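Local coordinates for transcriptional regulator, MarR family (Silicibacter pomeroyi DSS-3, PDB 3BJ6), which probably acts as a DNA-binding transcription factor of the MarR family, regulating genes through a winged helix-turn-helix fold, at residues 49-59 against 94-102. Sequence-based numbering, arbitrary orientation. Where two conformers were deposited one is given.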
loop_
_atom_site.group_PDB
_atom_site.type_symbol
_atom_site.label_atom_id
_atom_site.label_comp_id
_atom_site.label_asym_id
_atom_site.label_seq_id
_atom_site.Cartn_x
_atom_site.Cartn_y
_atom_site.Cartn_z
ATOM N N LEU A 49 -2.523 -18.258 -11.857
ATOM C CA LEU A 49 -2.723 -19.416 -12.736
ATOM C C LEU A 49 -4.191 -19.658 -13.084
ATOM O O LEU A 49 -4.496 -20.234 -14.129
ATOM C CB LEU A 49 -2.092 -20.681 -12.138
ATOM C CG LEU A 49 -0.560 -20.563 -12.115
ATOM C CD1 LEU A 49 0.102 -21.683 -11.252
ATOM C CD2 LEU A 49 0.035 -20.594 -13.541
ATOM N N SER A 50 -5.100 -19.208 -12.217
ATOM C CA SER A 50 -6.527 -19.237 -12.522
ATOM C C SER A 50 -6.797 -18.327 -13.713
ATOM O O SER A 50 -7.545 -18.677 -14.627
ATOM C CB SER A 50 -7.323 -18.722 -11.319
ATOM O OG SER A 50 -8.688 -18.942 -11.579
ATOM N N LEU A 51 -6.152 -17.164 -13.700
ATOM C CA LEU A 51 -6.343 -16.167 -14.745
ATOM C C LEU A 51 -5.647 -16.559 -16.038
ATOM O O LEU A 51 -6.203 -16.359 -17.132
ATOM C CB LEU A 51 -5.865 -14.790 -14.274
ATOM C CG LEU A 51 -6.749 -14.231 -13.149
ATOM C CD1 LEU A 51 -6.050 -13.040 -12.485
ATOM C CD2 LEU A 51 -8.162 -13.827 -13.691
ATOM N N THR A 52 -4.434 -17.107 -15.924
ATOM C CA THR A 52 -3.687 -17.508 -17.130
ATOM C C THR A 52 -3.159 -18.957 -16.977
ATOM O O THR A 52 -1.985 -19.143 -16.637
ATOM C CB THR A 52 -2.503 -16.548 -17.400
ATOM O OG1 THR A 52 -1.596 -16.573 -16.282
ATOM C CG2 THR A 52 -2.957 -15.090 -17.556
ATOM N N PRO A 53 -4.028 -19.974 -17.212
ATOM C CA PRO A 53 -3.583 -21.371 -17.145
ATOM C C PRO A 53 -2.423 -21.583 -18.126
ATOM O O PRO A 53 -2.431 -21.001 -19.218
ATOM C CB PRO A 53 -4.832 -22.164 -17.597
ATOM C CG PRO A 53 -5.995 -21.257 -17.240
ATOM C CD PRO A 53 -5.476 -19.874 -17.522
ATOM N N GLY A 54 -1.416 -22.342 -17.733
ATOM C CA GLY A 54 -0.260 -22.580 -18.619
ATOM C C GLY A 54 0.829 -21.518 -18.609
ATOM O O GLY A 54 1.751 -21.583 -19.416
ATOM N N ALA A 55 0.740 -20.521 -17.714
ATOM C CA ALA A 55 1.766 -19.460 -17.658
ATOM C C ALA A 55 3.114 -20.041 -17.253
ATOM O O ALA A 55 3.170 -21.028 -16.508
ATOM C CB ALA A 55 1.364 -18.361 -16.648
ATOM N N THR A 56 4.184 -19.381 -17.690
ATOM C CA THR A 56 5.535 -19.669 -17.223
ATOM C C THR A 56 5.770 -18.876 -15.935
ATOM O O THR A 56 5.001 -17.949 -15.604
ATOM C CB THR A 56 6.580 -19.275 -18.280
ATOM O OG1 THR A 56 6.559 -17.845 -18.445
ATOM C CG2 THR A 56 6.282 -19.960 -19.630
ATOM N N ALA A 57 6.813 -19.241 -15.203
ATOM C CA ALA A 57 7.175 -18.516 -14.003
ATOM C C ALA A 57 7.526 -17.055 -14.333
ATOM O O ALA A 57 7.094 -16.146 -13.610
ATOM C CB ALA A 57 8.335 -19.194 -13.266
ATOM N N PRO A 58 8.355 -16.812 -15.381
ATOM C CA PRO A 58 8.565 -15.391 -15.712
ATOM C C PRO A 58 7.299 -14.631 -16.080
ATOM O O PRO A 58 7.189 -13.479 -15.697
ATOM C CB PRO A 58 9.569 -15.431 -16.884
ATOM C CG PRO A 58 10.311 -16.787 -16.696
ATOM C CD PRO A 58 9.193 -17.699 -16.224
ATOM N N GLN A 59 6.360 -15.249 -16.802
ATOM C CA GLN A 59 5.053 -14.627 -17.076
ATOM C C GLN A 59 4.224 -14.304 -15.832
ATOM O O GLN A 59 3.670 -13.198 -15.713
ATOM C CB GLN A 59 4.222 -15.462 -18.050
ATOM C CG GLN A 59 4.713 -15.406 -19.506
ATOM C CD GLN A 59 3.960 -16.387 -20.402
ATOM O OE1 GLN A 59 3.609 -17.510 -19.981
ATOM N NE2 GLN A 59 3.686 -15.964 -21.643
ATOM N N ARG A 94 12.801 -25.347 -21.767
ATOM C CA ARG A 94 13.218 -24.526 -20.639
ATOM C C ARG A 94 12.071 -23.702 -20.038
ATOM O O ARG A 94 12.122 -23.291 -18.870
ATOM C CB ARG A 94 14.219 -23.526 -21.227
ATOM C CG ARG A 94 15.251 -22.976 -20.324
ATOM C CD ARG A 94 16.630 -22.860 -21.089
ATOM N NE ARG A 94 16.752 -21.720 -22.012
ATOM C CZ ARG A 94 16.928 -21.822 -23.339
ATOM N NH1 ARG A 94 16.980 -23.010 -23.932
ATOM N NH2 ARG A 94 17.049 -20.730 -24.096
ATOM N N SER A 95 11.064 -23.401 -20.867
ATOM C CA SER A 95 9.941 -22.528 -20.455
ATOM C C SER A 95 8.835 -23.349 -19.823
ATOM O O SER A 95 7.824 -23.663 -20.484
ATOM C CB SER A 95 9.394 -21.736 -21.660
ATOM O OG SER A 95 10.284 -20.685 -22.027
ATOM N N HIS A 96 9.041 -23.709 -18.550
ATOM C CA HIS A 96 8.104 -24.608 -17.843
ATOM C C HIS A 96 6.770 -23.905 -17.736
ATOM O O HIS A 96 6.710 -22.716 -17.403
ATOM C CB HIS A 96 8.628 -25.003 -16.445
ATOM C CG HIS A 96 10.116 -25.224 -16.394
ATOM N ND1 HIS A 96 10.777 -26.067 -17.270
ATOM C CD2 HIS A 96 11.066 -24.720 -15.571
ATOM C CE1 HIS A 96 12.072 -26.064 -16.992
ATOM N NE2 HIS A 96 12.275 -25.245 -15.973
ATOM N N ARG A 97 5.704 -24.642 -18.007
ATOM C CA ARG A 97 4.362 -24.086 -17.971
ATOM C C ARG A 97 3.521 -24.780 -16.915
ATOM O O ARG A 97 3.551 -26.011 -16.780
ATOM C CB ARG A 97 3.718 -24.181 -19.354
ATOM C CG ARG A 97 4.366 -23.245 -20.389
ATOM C CD ARG A 97 3.441 -23.006 -21.578
ATOM N NE ARG A 97 4.052 -22.069 -22.510
ATOM C CZ ARG A 97 3.898 -20.742 -22.481
ATOM N NH1 ARG A 97 3.113 -20.140 -21.565
ATOM N NH2 ARG A 97 4.544 -20.022 -23.382
ATOM N N TYR A 98 2.751 -23.985 -16.181
ATOM C CA TYR A 98 2.033 -24.479 -15.005
ATOM C C TYR A 98 0.524 -24.344 -15.091
ATOM O O TYR A 98 0.023 -23.365 -15.642
ATOM C CB TYR A 98 2.481 -23.725 -13.739
ATOM C CG TYR A 98 3.945 -23.871 -13.483
ATOM C CD1 TYR A 98 4.438 -24.954 -12.746
ATOM C CD2 TYR A 98 4.865 -22.948 -14.032
ATOM C CE1 TYR A 98 5.791 -25.107 -12.510
ATOM C CE2 TYR A 98 6.233 -23.096 -13.810
ATOM C CZ TYR A 98 6.674 -24.171 -13.056
ATOM O OH TYR A 98 8.012 -24.303 -12.827
ATOM N N TRP A 99 -0.168 -25.303 -14.471
ATOM C CA TRP A 99 -1.626 -25.318 -14.410
ATOM C C TRP A 99 -2.097 -25.646 -13.022
ATOM O O TRP A 99 -1.499 -26.486 -12.373
ATOM C CB TRP A 99 -2.182 -26.409 -15.329
ATOM C CG TRP A 99 -2.295 -26.011 -16.802
ATOM C CD1 TRP A 99 -3.418 -25.603 -17.455
ATOM C CD2 TRP A 99 -1.257 -26.034 -17.768
ATOM N NE1 TRP A 99 -3.143 -25.351 -18.781
ATOM C CE2 TRP A 99 -1.817 -25.617 -19.001
ATOM C CE3 TRP A 99 0.103 -26.351 -17.718
ATOM C CZ2 TRP A 99 -1.061 -25.518 -20.174
ATOM C CZ3 TRP A 99 0.840 -26.258 -18.874
ATOM C CH2 TRP A 99 0.266 -25.837 -20.087
ATOM N N LEU A 100 -3.213 -25.060 -12.592
ATOM C CA LEU A 100 -3.864 -25.515 -11.360
ATOM C C LEU A 100 -4.259 -27.000 -11.482
ATOM O O LEU A 100 -4.643 -27.459 -12.574
ATOM C CB LEU A 100 -5.136 -24.693 -11.088
ATOM C CG LEU A 100 -4.917 -23.211 -10.735
ATOM C CD1 LEU A 100 -6.216 -22.438 -10.839
ATOM C CD2 LEU A 100 -4.309 -23.086 -9.315
ATOM N N THR A 101 -4.151 -27.739 -10.375
ATOM C CA THR A 101 -4.775 -29.060 -10.292
ATOM C C THR A 101 -6.234 -28.856 -9.846
ATOM O O THR A 101 -6.602 -27.739 -9.463
ATOM C CB THR A 101 -4.070 -29.945 -9.255
ATOM O OG1 THR A 101 -4.160 -29.323 -7.963
ATOM C CG2 THR A 101 -2.614 -30.180 -9.626
ATOM N N PRO A 102 -7.084 -29.907 -9.941
ATOM C CA PRO A 102 -8.448 -29.750 -9.418
ATOM C C PRO A 102 -8.498 -29.268 -7.948
ATOM O O PRO A 102 -9.340 -28.438 -7.617
ATOM C CB PRO A 102 -9.060 -31.156 -9.583
ATOM C CG PRO A 102 -8.327 -31.726 -10.801
ATOM C CD PRO A 102 -6.885 -31.224 -10.586
HETATM O O HOH W 1 -4.386 -23.131 -14.332
HETATM O O HOH W 2 8.675 -21.249 -16.162
#
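In the winged helix-turn-helix of this MarR-family chain, G54 and A55 both face Y98 of the returning wing strand, forming a G1 beta bulge. G54 N donates to Y98 O at 2.7 Å, a bent bond (131°), and Y98 N returns one to A55 O at 3.0 Å. The indole of W99 lies across the G54 backbone: G54 CA sits over the centre of the six-membered ring at 3.4 Å, a CH-pi contact, while P53 CB touches W99 CD1. Replacing W99 by an alanine would strip the indole from G54 and is likely to leave R87 without its cation-pi partner. In the conformer given, R97, extended from CG to NE, sends NH1 almost straight (173°) to G54 O at 2.9 Å, the oxygen lying in the guanidinium plane; T56 CG2 covers one guanidinium face, and NH1 also makes a weak bond to Q59 OE1. That OE1 takes T56 N at 3.0 Å on a lone pair, while T56 OG1 accepts Q59 N, completing a capping box. Waters bridge L49 O to L100 N and A57 N to H96 O. Strand 97-100 runs between the short, weakly bonded strand 55-56 and strand 84-87, with Y98 reaching L75 of helix 68-80 and L49 packing on I84 and on L60 of helix 57-64.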